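Local coordinates for fructuronate-tagaturonate epimerase UxaE from Cohnella laeviribosi in complex with 1 glycerol (Cohnella laeviribosi, PDB 6IL9), which catalyses the interconversion of fructuronate and tagaturonate by epimerisation, on a zinc-binding TIM-barrel fold, at residues S68-N71 and R72-L75; T131-Y135 and K136-D140; D318-Q321 and F322-L326. All coordinates share one frame; numbering follows the deposited sequence.

Contact 1 of 3, residues S68-N71 and R72-L75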
loop_
_atom_site.group_PDB
_atom_site.type_symbol
_atom_site.label_atom_id
_atom_site.label_comp_id
_atom_site.label_asym_id
_atom_site.label_seq_id
_atom_site.Cartn_x
_atom_site.Cartn_y
_atom_site.Cartn_z
ATOM N N SER A 68 -7.538 20.509 6.580
ATOM C CA SER A 68 -8.621 19.717 7.138
ATOM C C SER A 68 -9.267 18.843 6.065
ATOM O O SER A 68 -9.092 19.043 4.859
ATOM C CB SER A 68 -9.678 20.623 7.766
ATOM O OG SER A 68 -10.162 21.532 6.793
ATOM N N HIS A 69 -10.041 17.862 6.527
ATOM C CA HIS A 69 -10.792 17.040 5.589
ATOM C C HIS A 69 -11.769 17.887 4.781
ATOM O O HIS A 69 -11.873 17.738 3.561
ATOM C CB HIS A 69 -11.534 15.925 6.329
ATOM C CG HIS A 69 -12.405 15.105 5.433
ATOM N ND1 HIS A 69 -11.901 14.382 4.372
ATOM C CD2 HIS A 69 -13.748 14.930 5.406
ATOM C CE1 HIS A 69 -12.894 13.775 3.746
ATOM N NE2 HIS A 69 -14.026 14.099 4.348
ATOM N N GLU A 70 -12.486 18.796 5.444
ATOM C CA GLU A 70 -13.483 19.582 4.728
ATOM C C GLU A 70 -12.840 20.451 3.656
ATOM O O GLU A 70 -13.393 20.600 2.562
ATOM C CB GLU A 70 -14.299 20.431 5.710
ATOM C CG GLU A 70 -15.366 19.639 6.475
ATOM C CD GLU A 70 -16.385 18.926 5.569
ATOM O OE1 GLU A 70 -16.783 19.491 4.522
ATOM O OE2 GLU A 70 -16.789 17.790 5.915
ATOM N N ASN A 71 -11.662 21.024 3.942
ATOM C CA ASN A 71 -10.985 21.824 2.934
ATOM C C ASN A 71 -10.431 20.956 1.813
ATOM O O ASN A 71 -10.296 21.428 0.680
ATOM C CB ASN A 71 -9.877 22.655 3.579
ATOM C CG ASN A 71 -10.414 23.906 4.256
ATOM O OD1 ASN A 71 -11.506 24.385 3.927
ATOM N ND2 ASN A 71 -9.648 24.442 5.207
ATOM N N ARG A 72 -10.122 19.686 2.099
ATOM C CA ARG A 72 -9.725 18.782 1.024
ATOM C C ARG A 72 -10.880 18.549 0.061
ATOM O O ARG A 72 -10.679 18.477 -1.157
ATOM C CB ARG A 72 -9.228 17.451 1.595
ATOM C CG ARG A 72 -8.542 16.563 0.571
ATOM C CD ARG A 72 -9.519 15.552 -0.058
ATOM N NE ARG A 72 -9.829 14.476 0.876
ATOM C CZ ARG A 72 -10.577 13.417 0.589
ATOM N NH1 ARG A 72 -11.114 13.284 -0.616
ATOM N NH2 ARG A 72 -10.786 12.493 1.515
ATOM N N LEU A 73 -12.099 18.440 0.585
ATOM C CA LEU A 73 -13.248 18.243 -0.293
ATOM C C LEU A 73 -13.481 19.473 -1.157
ATOM O O LEU A 73 -13.853 19.358 -2.329
ATOM C CB LEU A 73 -14.488 17.906 0.533
ATOM C CG LEU A 73 -14.362 16.660 1.415
ATOM C CD1 LEU A 73 -15.601 16.447 2.266
ATOM C CD2 LEU A 73 -14.103 15.439 0.547
ATOM N N VAL A 74 -13.233 20.662 -0.604
ATOM C CA VAL A 74 -13.309 21.883 -1.402
ATOM C C VAL A 74 -12.269 21.857 -2.518
ATOM O O VAL A 74 -12.566 22.168 -3.680
ATOM C CB VAL A 74 -13.142 23.116 -0.500
ATOM C CG1 VAL A 74 -13.200 24.381 -1.334
ATOM C CG2 VAL A 74 -14.197 23.108 0.592
ATOM N N LEU A 75 -11.032 21.467 -2.193
ATOM C CA LEU A 75 -10.013 21.380 -3.236
ATOM C C LEU A 75 -10.402 20.350 -4.294
ATOM O O LEU A 75 -10.171 20.561 -5.490
ATOM C CB LEU A 75 -8.650 21.032 -2.629
ATOM C CG LEU A 75 -7.928 22.073 -1.772
ATOM C CD1 LEU A 75 -6.496 21.611 -1.507
ATOM C CD2 LEU A 75 -7.927 23.433 -2.434
#

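Contact 2 of 3, residues T131-Y135 and K136-D140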
loop_
_atom_site.group_PDB
_atom_site.type_symbol
_atom_site.label_atom_id
_atom_site.label_comp_id
_atom_site.label_asym_id
_atom_site.label_seq_id
_atom_site.Cartn_x
_atom_site.Cartn_y
_atom_site.Cartn_z
ATOM N N THR A 131 -3.003 2.280 14.012
ATOM C CA THR A 131 -2.570 3.670 14.047
ATOM C C THR A 131 -3.652 4.621 14.544
ATOM O O THR A 131 -3.355 5.795 14.779
ATOM C CB THR A 131 -2.110 4.147 12.651
ATOM O OG1 THR A 131 -3.188 4.037 11.708
ATOM C CG2 THR A 131 -0.905 3.338 12.146
ATOM N N GLY A 132 -4.892 4.154 14.679
ATOM C CA GLY A 132 -5.980 5.035 15.057
ATOM C C GLY A 132 -6.382 6.030 13.995
ATOM O O GLY A 132 -6.890 7.109 14.322
ATOM N N ARG A 133 -6.167 5.704 12.729
ATOM C CA ARG A 133 -6.512 6.583 11.625
ATOM C C ARG A 133 -7.733 6.046 10.893
ATOM O O ARG A 133 -8.177 4.923 11.124
ATOM C CB ARG A 133 -5.323 6.735 10.668
ATOM C CG ARG A 133 -4.097 7.292 11.362
ATOM C CD ARG A 133 -2.909 7.298 10.427
ATOM N NE ARG A 133 -2.982 8.405 9.482
ATOM C CZ ARG A 133 -2.644 8.312 8.199
ATOM N NH1 ARG A 133 -2.226 7.142 7.706
ATOM N NH2 ARG A 133 -2.726 9.383 7.411
ATOM N N ASP A 134 -8.298 6.874 10.016
ATOM C CA ASP A 134 -9.414 6.447 9.185
ATOM C C ASP A 134 -9.084 6.719 7.727
ATOM O O ASP A 134 -8.120 7.418 7.405
ATOM C CB ASP A 134 -10.732 7.131 9.587
ATOM C CG ASP A 134 -10.685 8.639 9.472
ATOM O OD1 ASP A 134 -10.271 9.165 8.418
ATOM O OD2 ASP A 134 -11.089 9.317 10.441
ATOM N N TYR A 135 -9.921 6.173 6.838
ATOM C CA TYR A 135 -9.628 6.256 5.408
ATOM C C TYR A 135 -9.725 7.685 4.882
ATOM O O TYR A 135 -9.041 8.033 3.912
ATOM C CB TYR A 135 -10.562 5.335 4.621
ATOM C CG TYR A 135 -9.982 3.958 4.367
ATOM C CD1 TYR A 135 -8.613 3.779 4.196
ATOM C CD2 TYR A 135 -10.804 2.844 4.312
ATOM C CE1 TYR A 135 -8.081 2.514 3.967
ATOM C CE2 TYR A 135 -10.287 1.582 4.092
ATOM C CZ TYR A 135 -8.930 1.417 3.916
ATOM O OH TYR A 135 -8.430 0.143 3.689
ATOM N N LYS A 136 -10.575 8.523 5.480
ATOM C CA LYS A 136 -10.626 9.913 5.038
ATOM C C LYS A 136 -9.262 10.578 5.158
ATOM O O LYS A 136 -8.833 11.291 4.247
ATOM C CB LYS A 136 -11.668 10.687 5.848
ATOM C CG LYS A 136 -13.085 10.317 5.495
ATOM C CD LYS A 136 -14.067 11.014 6.426
ATOM C CE LYS A 136 -15.480 10.926 5.879
ATOM N NZ LYS A 136 -16.448 11.676 6.733
ATOM N N GLN A 137 -8.556 10.337 6.271
ATOM C CA GLN A 137 -7.241 10.938 6.461
ATOM C C GLN A 137 -6.229 10.415 5.450
ATOM O O GLN A 137 -5.338 11.156 5.019
ATOM C CB GLN A 137 -6.746 10.670 7.879
ATOM C CG GLN A 137 -7.702 11.135 8.955
ATOM C CD GLN A 137 -7.194 10.776 10.325
ATOM O OE1 GLN A 137 -7.132 9.606 10.684
ATOM N NE2 GLN A 137 -6.805 11.782 11.096
ATOM N N VAL A 138 -6.338 9.138 5.070
ATOM C CA VAL A 138 -5.383 8.576 4.118
ATOM C C VAL A 138 -5.517 9.271 2.763
ATOM O O VAL A 138 -4.522 9.701 2.163
ATOM C CB VAL A 138 -5.571 7.048 4.014
ATOM C CG1 VAL A 138 -4.612 6.453 2.994
ATOM C CG2 VAL A 138 -5.330 6.408 5.390
ATOM N N ILE A 139 -6.754 9.429 2.276
ATOM C CA ILE A 139 -6.943 10.153 1.025
ATOM C C ILE A 139 -6.611 11.635 1.205
ATOM O O ILE A 139 -6.006 12.245 0.319
ATOM C CB ILE A 139 -8.366 9.940 0.469
ATOM C CG1 ILE A 139 -8.569 8.468 0.074
ATOM C CG2 ILE A 139 -8.605 10.838 -0.749
ATOM C CD1 ILE A 139 -9.942 8.176 -0.602
ATOM N N ASP A 140 -6.959 12.229 2.365
ATOM C CA ASP A 140 -6.585 13.623 2.628
ATOM C C ASP A 140 -5.097 13.837 2.378
ATOM O O ASP A 140 -4.696 14.781 1.690
ATOM C CB ASP A 140 -6.890 14.029 4.080
ATOM C CG ASP A 140 -8.382 14.202 4.383
ATOM O OD1 ASP A 140 -9.221 14.323 3.460
ATOM O OD2 ASP A 140 -8.708 14.231 5.595
#

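Contact 3 of 3, residues D318-Q321 and F322-L326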
loop_
_atom_site.group_PDB
_atom_site.type_symbol
_atom_site.label_atom_id
_atom_site.label_comp_id
_atom_site.label_asym_id
_atom_site.label_seq_id
_atom_site.Cartn_x
_atom_site.Cartn_y
_atom_site.Cartn_z
ATOM N N ASP A 318 14.802 -19.787 -2.937
ATOM C CA ASP A 318 15.647 -20.122 -4.078
ATOM C C ASP A 318 15.172 -19.266 -5.244
ATOM O O ASP A 318 14.092 -19.512 -5.797
ATOM C CB ASP A 318 15.543 -21.620 -4.383
ATOM C CG ASP A 318 16.366 -22.050 -5.594
ATOM O OD1 ASP A 318 16.890 -21.191 -6.331
ATOM O OD2 ASP A 318 16.481 -23.277 -5.805
ATOM N N ILE A 319 15.978 -18.259 -5.600
ATOM C CA ILE A 319 15.581 -17.262 -6.592
ATOM C C ILE A 319 15.473 -17.869 -7.981
ATOM O O ILE A 319 14.724 -17.356 -8.825
ATOM C CB ILE A 319 16.554 -16.061 -6.571
ATOM C CG1 ILE A 319 15.960 -14.851 -7.301
ATOM C CG2 ILE A 319 17.902 -16.433 -7.184
ATOM C CD1 ILE A 319 14.857 -14.135 -6.506
ATOM N N ALA A 320 16.180 -18.971 -8.243
ATOM C CA ALA A 320 16.005 -19.652 -9.521
ATOM C C ALA A 320 14.615 -20.266 -9.621
ATOM O O ALA A 320 13.968 -20.189 -10.675
ATOM C CB ALA A 320 17.084 -20.723 -9.704
ATOM N N GLN A 321 14.137 -20.879 -8.533
ATOM C CA GLN A 321 12.787 -21.425 -8.536
ATOM C C GLN A 321 11.759 -20.308 -8.575
ATOM O O GLN A 321 10.742 -20.421 -9.271
ATOM C CB GLN A 321 12.561 -22.318 -7.312
ATOM C CG GLN A 321 11.200 -23.008 -7.302
ATOM C CD GLN A 321 11.027 -23.980 -8.462
ATOM O OE1 GLN A 321 11.999 -24.584 -8.939
ATOM N NE2 GLN A 321 9.790 -24.137 -8.922
ATOM N N PHE A 322 12.013 -19.215 -7.845
ATOM C CA PHE A 322 11.123 -18.065 -7.935
ATOM C C PHE A 322 10.997 -17.594 -9.379
ATOM O O PHE A 322 9.890 -17.301 -9.846
ATOM C CB PHE A 322 11.617 -16.920 -7.045
ATOM C CG PHE A 322 10.847 -15.642 -7.239
ATOM C CD1 PHE A 322 9.629 -15.449 -6.598
ATOM C CD2 PHE A 322 11.331 -14.645 -8.077
ATOM C CE1 PHE A 322 8.901 -14.276 -6.787
ATOM C CE2 PHE A 322 10.607 -13.472 -8.280
ATOM C CZ PHE A 322 9.386 -13.293 -7.622
ATOM N N GLU A 323 12.124 -17.533 -10.106
ATOM C CA GLU A 323 12.082 -17.057 -11.486
ATOM C C GLU A 323 11.281 -18.008 -12.369
ATOM O O GLU A 323 10.467 -17.566 -13.191
ATOM C CB GLU A 323 13.501 -16.880 -12.044
ATOM C CG GLU A 323 13.494 -16.506 -13.540
ATOM C CD GLU A 323 14.879 -16.174 -14.097
ATOM O OE1 GLU A 323 15.860 -16.256 -13.333
ATOM O OE2 GLU A 323 14.977 -15.831 -15.299
ATOM N N ARG A 324 11.477 -19.318 -12.198
ATOM C CA ARG A 324 10.756 -20.273 -13.042
ATOM C C ARG A 324 9.250 -20.159 -12.848
ATOM O O ARG A 324 8.489 -20.201 -13.824
ATOM C CB ARG A 324 11.217 -21.701 -12.755
ATOM C CG ARG A 324 12.590 -22.020 -13.322
ATOM C CD ARG A 324 12.891 -23.510 -13.222
ATOM N NE ARG A 324 13.127 -23.928 -11.845
ATOM C CZ ARG A 324 14.304 -23.839 -11.229
ATOM N NH1 ARG A 324 15.359 -23.348 -11.870
ATOM N NH2 ARG A 324 14.428 -24.252 -9.975
ATOM N N GLU A 325 8.801 -20.006 -11.604
ATOM C CA GLU A 325 7.373 -19.856 -11.349
ATOM C C GLU A 325 6.873 -18.489 -11.794
ATOM O O GLU A 325 5.769 -18.383 -12.348
ATOM C CB GLU A 325 7.072 -20.100 -9.872
ATOM C CG GLU A 325 7.491 -21.512 -9.475
ATOM C CD GLU A 325 6.738 -22.075 -8.300
ATOM O OE1 GLU A 325 5.904 -21.353 -7.718
ATOM O OE2 GLU A 325 6.992 -23.257 -7.969
ATOM N N LEU A 326 7.671 -17.435 -11.575
ATOM C CA LEU A 326 7.272 -16.106 -12.037
ATOM C C LEU A 326 7.024 -16.100 -13.540
ATOM O O LEU A 326 6.089 -15.453 -14.020
ATOM C CB LEU A 326 8.333 -15.069 -11.659
ATOM C CG LEU A 326 8.167 -13.673 -12.269
ATOM C CD1 LEU A 326 6.922 -13.022 -11.690
ATOM C CD2 LEU A 326 9.397 -12.803 -12.011
HETATM O O HOH W 1 16.693 -24.327 -8.278
HETATM O O HOH W 2 16.720 -16.206 -10.775
#

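Contact 1 of 3, residues S68-N71 and R72-L75
Arg72 N, Leu73 N, Val74 N and Leu75 N donate in turn to the carbonyls of Ser68, His69, Glu70 and Asn71, the i to i+4 bonding of an alpha-helix in its first turns; the Leu73 N to His69 O bond is 3.1 Å. Ser68 is the N-cap of this helix, 69-78, and its OG accepts from Asn71 N at 3.3 Å. The side-chain contact centres on the His69 imidazole. Leu73 lies over one face of it in a CH-pi contact, CG standing 4.2 Å from the ring centroid, while its CD1 comes to 3.5 Å from NE2. Arg72 NH2 comes to the ring edge, near its plane, 3.3 Å from His69 CE1; the guanidinium itself is turned 73° to the ring. The Arg72 chain, its CG anti to the backbone N (chi1 -168°), bends at chi2 and chi3 to bring its head beside the imidazole. Asp140 OD1, on helix 135-149, holds both: it forms a salt bridge with Arg72 NE and accepts from His69 ND1. Asn71 OD1 accepts from Arg55 N and its ND2 donates to Glu66 O. On the helix flank, Val74 CG2 rests 3.3 Å from Glu70 O.

Contact 2 of 3, residues T131-Y135 and K136-D140
Asp134, in an extended conformation, leads the chain into helix 135-149, whose first strong i to i+4 bond here runs nearly straight from Ile139 N to Tyr135 O (172°). Asp134 and Gln137 exchange bonds across this start. OD1 of Asp134 accepts from Gln137 N at 3.0 Å, met nearly end-on along the C-O bond, and in return OE1 of Gln137 accepts from Asp134 N at 3.0 Å, in the amide plane and on a lone pair. Asp134 CG sits between its own N and carbonyl carbon (chi1 60°), which swings the carboxylate over the first turn; the Gln137 chain, extended beyond CG, reaches back across it at about a right angle. The Asp134 backbone carbonyl adds weak bonds from Gln137 N and Val138 N.

Arg133 crosses Gln137 at a slant, its CB 3.4 Å from Gln137 OE1. The chain then bends at chi3 so that NH1 comes within 3.9 Å of Val138 CG2, while NH1 also makes a weak hydrogen bond to Asp98 O. With an alanine here, Asp98 O would probably lose its weak donor and Val138 CG2 the guanidinium packed against it. The edge of the Tyr135 ring meets Val138 CG2, CD1 being 4.4 Å from it, and the Tyr135 OH bonds to Gln123 O at the end of strand 117-124, with Phe176 meeting the ring. Val138 and Ile139 continue onto Ala121 of that strand. The reciprocal Asp134-Gln137 bonds are a capping box, here starting a helix packed on the outside of the TIM barrel.

Contact 3 of 3, residues D318-Q321 and F322-L326
Helix 319-336, the link between barrel strands 300-302 and 339-342 in a beta-alpha-beta unit, begins here, with Asp318 as its N-cap. The cap is weak in geometry: Asp318 OD1 accepts from Ala320 N at 3.0 Å with an angle of 133°. Behind it the backbone takes up regular i to i+4 bonding, from Phe322 N to Asp318 O onward.

Gln321 is the hub of the outer side. With CG anti to the backbone N (chi1 -176°) and a bend at chi2, its amide lies between Arg324 and Glu325 and uses both ends. OE1 accepts from Arg324 NH2 at 2.7 Å, close to the guanidinium plane, and more weakly from Arg324 NE, so one oxygen is held by two N-H groups. NE2 donates an N-H to Glu325 OE2 at 3.1 Å, meeting the carboxylate from its anti side, with amide and carboxylate almost perpendicular. One face of the Arg324 guanidinium lies over the backbone, with Ala320 O 3.6 Å above the plane, over its centre. Water 1, at the guanidinium edge, accepts from Arg324 NH2 and donates to Asp318 OD2, joining the arginine to the cap residue.

The inner side is apolar. Ile319 CD1 touches Phe322 CD2 at 3.9 Å, and the phenylalanine ring continues into Phe305, which it meets edge-to-face, and Tyr315. A second water donates to Glu323 OE1 at 2.7 Å and weakly to Ile319 O, while Glu323 OE2 bonds to Tyr358 OH on helix 349-358.

The neutral amide of Gln321, accepting from the cation and donating to the anion, is probably polarised in the same sense by both, and its own flip is fixed, since OE1 must face Arg324 and NE2 Glu325.

Overall arrangement
Contacts 1, 2 and 3 follow one another along the chain, and each sits at the N-terminal start of a helix. Contact 1 opens helix 69-78, which follows the antiparallel five-stranded sheet; contact 2 opens helix 135-149, after barrel strand 117-124. Their centres are about 14 Å apart and they touch directly, through the acid at the end of contact 2, so that helix 69-78 is fastened to the barrel's outer layer. Contact 3, on helix 319-336 between later barrel strands, lies across the chain's centre, with centres about 47 Å from contact 1 and 37 Å from contact 2, and touches neither.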